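PDB 1XXL: YcgJ protein from Bacillus subtilis, which probably acts as an S-adenosylmethionine-dependent methyltransferase whose own substrate is unknown. Local coordinates for residues V25-A30 and I90-Y95. Residues are numbered along the deposited sequence; the frame is centred on the assembly and turned at random.
With SO4 (sulfate ion), chain C; SO4 (sulfate ion), chain D.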
# COMPACT_ATOMS: atom_id res chain seq x y z
N VAL A 25 7.95 15.06 4.49
CA VAL A 25 7.43 13.76 4.07
C VAL A 25 5.91 13.83 3.89
O VAL A 25 5.18 14.41 4.72
CB VAL A 25 7.75 12.65 5.13
CG1 VAL A 25 7.23 11.28 4.73
CG2 VAL A 25 9.23 12.59 5.41
N LEU A 26 5.44 13.20 2.83
CA LEU A 26 4.03 13.02 2.61
C LEU A 26 3.71 11.53 2.67
O LEU A 26 4.36 10.71 2.00
CB LEU A 26 3.63 13.60 1.26
CG LEU A 26 2.23 13.31 0.74
CD1 LEU A 26 1.18 13.91 1.62
CD2 LEU A 26 2.08 13.81 -0.70
N ASP A 27 2.68 11.20 3.45
CA ASP A 27 2.13 9.84 3.51
C ASP A 27 0.73 9.80 2.90
O ASP A 27 -0.22 10.44 3.40
CB ASP A 27 2.06 9.34 4.96
CG ASP A 27 1.55 7.89 5.06
OD1 ASP A 27 1.87 7.04 4.17
OD2 ASP A 27 0.84 7.60 6.05
N ILE A 28 0.61 9.05 1.82
CA ILE A 28 -0.62 8.90 1.09
C ILE A 28 -1.39 7.67 1.56
O ILE A 28 -0.86 6.55 1.53
CB ILE A 28 -0.35 8.77 -0.40
CG1 ILE A 28 0.36 10.04 -0.88
CG2 ILE A 28 -1.65 8.59 -1.15
CD1 ILE A 28 0.79 10.03 -2.30
N GLY A 29 -2.63 7.87 1.97
CA GLY A 29 -3.44 6.82 2.61
C GLY A 29 -2.99 6.61 4.04
O GLY A 29 -2.67 5.50 4.43
N ALA A 30 -2.96 7.67 4.82
CA ALA A 30 -2.29 7.64 6.12
C ALA A 30 -2.95 6.77 7.20
O ALA A 30 -2.31 6.47 8.22
CB ALA A 30 -2.12 9.06 6.62
N ILE A 90 10.35 13.05 0.49
CA ILE A 90 9.97 11.65 0.56
C ILE A 90 8.45 11.58 0.53
O ILE A 90 7.75 12.38 1.18
CB ILE A 90 10.45 11.00 1.87
CG1 ILE A 90 11.98 11.12 2.00
CG2 ILE A 90 9.99 9.55 1.93
CD1 ILE A 90 12.51 10.85 3.41
N ILE A 91 7.94 10.62 -0.24
CA ILE A 91 6.51 10.31 -0.28
C ILE A 91 6.37 8.82 -0.07
O ILE A 91 7.04 8.05 -0.72
CB ILE A 91 5.84 10.71 -1.63
CG1 ILE A 91 6.02 12.21 -1.89
CG2 ILE A 91 4.35 10.30 -1.62
CD1 ILE A 91 5.60 12.66 -3.25
N THR A 92 5.50 8.44 0.86
CA THR A 92 5.29 7.06 1.24
C THR A 92 3.85 6.67 0.97
O THR A 92 2.93 7.49 1.04
CB THR A 92 5.60 6.79 2.77
OG1 THR A 92 4.73 7.58 3.60
CG2 THR A 92 7.04 7.14 3.11
N CYS A 93 3.67 5.41 0.65
CA CYS A 93 2.37 4.87 0.34
C CYS A 93 2.43 3.39 0.71
O CYS A 93 3.08 2.62 0.02
CB CYS A 93 2.08 5.09 -1.17
SG CYS A 93 0.44 4.58 -1.66
N ARG A 94 1.80 3.02 1.83
CA ARG A 94 1.89 1.67 2.39
C ARG A 94 0.55 0.96 2.38
O ARG A 94 -0.39 1.39 3.03
CB ARG A 94 2.47 1.69 3.80
CG ARG A 94 2.78 0.28 4.34
CD ARG A 94 3.63 0.33 5.62
NE ARG A 94 2.90 1.01 6.70
CZ ARG A 94 2.69 0.54 7.93
NH1 ARG A 94 3.15 -0.65 8.31
NH2 ARG A 94 2.02 1.28 8.80
N TYR A 95 0.47 -0.11 1.60
CA TYR A 95 -0.74 -0.89 1.40
C TYR A 95 -1.98 -0.03 1.13
O TYR A 95 -3.07 -0.31 1.61
CB TYR A 95 -0.97 -1.87 2.58
CG TYR A 95 0.14 -2.90 2.74
CD1 TYR A 95 0.41 -3.83 1.73
CD2 TYR A 95 0.90 -2.96 3.90
CE1 TYR A 95 1.40 -4.80 1.89
CE2 TYR A 95 1.93 -3.93 4.06
CZ TYR A 95 2.17 -4.84 3.06
OH TYR A 95 3.16 -5.77 3.20
S SO4 C . 1.89 -0.82 11.99
O1 SO4 C . 2.77 0.32 12.22
O2 SO4 C . 1.43 -1.32 13.29
O3 SO4 C . 2.62 -1.84 11.26
O4 SO4 C . 0.71 -0.43 11.20
S SO4 D . 4.55 -6.42 6.46
O1 SO4 D . 5.60 -6.94 5.61
O2 SO4 D . 5.04 -5.32 7.30
O3 SO4 D . 4.06 -7.48 7.27
O4 SO4 D . 3.45 -6.05 5.65
O HOH W 1 0.38 4.98 3.28
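Asp27 and Thr92 face each other across two parallel strands, 25-28 and 90-94, their side chains crossing at a slant; the strands are joined in a ladder by Leu26 N to Ile90 O, Thr92 N to Leu26 O (2.8 Å) and Ile28 N to Thr92 O. From CB to OD1, Asp27 stays close to Thr92. Its CB and CG both lie 3.5 Å from Thr92 OG1, and OD1 accepts that hydroxyl's hydrogen bond at 3.0 Å, met from 40° out of the carboxylate plane. CG stands anti to the backbone N (chi1 -177°), which turns OD1 toward the neighbouring strand. Threonine suits its place because one branch donates while its methyl CG2 faces apolar Val25. A water 2.7 Å from both Asp27 OD1 and Ile28 O accepts from Arg94 N at 2.8 Å, bridging the strands where they diverge. Replacing this aspartate by an alanine is likely to leave the Thr92 hydroxyl without its acceptor and the water less firmly placed. On the other face, branched Ile28 and Ile91 pack together, CD1 of Ile28 lying 3.6 Å from CG2 of Ile91. Of two S-adenosylmethionine-binding residues, Gly29, with positive phi, follows the first strand in a turn as in Rossmann-type methyltransferases, and Arg94 ends the second. Helix 103-113 covers Leu26, Ile28 and Ile91, helix 34-39 covers Asp27 and Thr92, and strands 45-50 and 118-125 continue the sheet beyond 24-28 and 88-94, respectively.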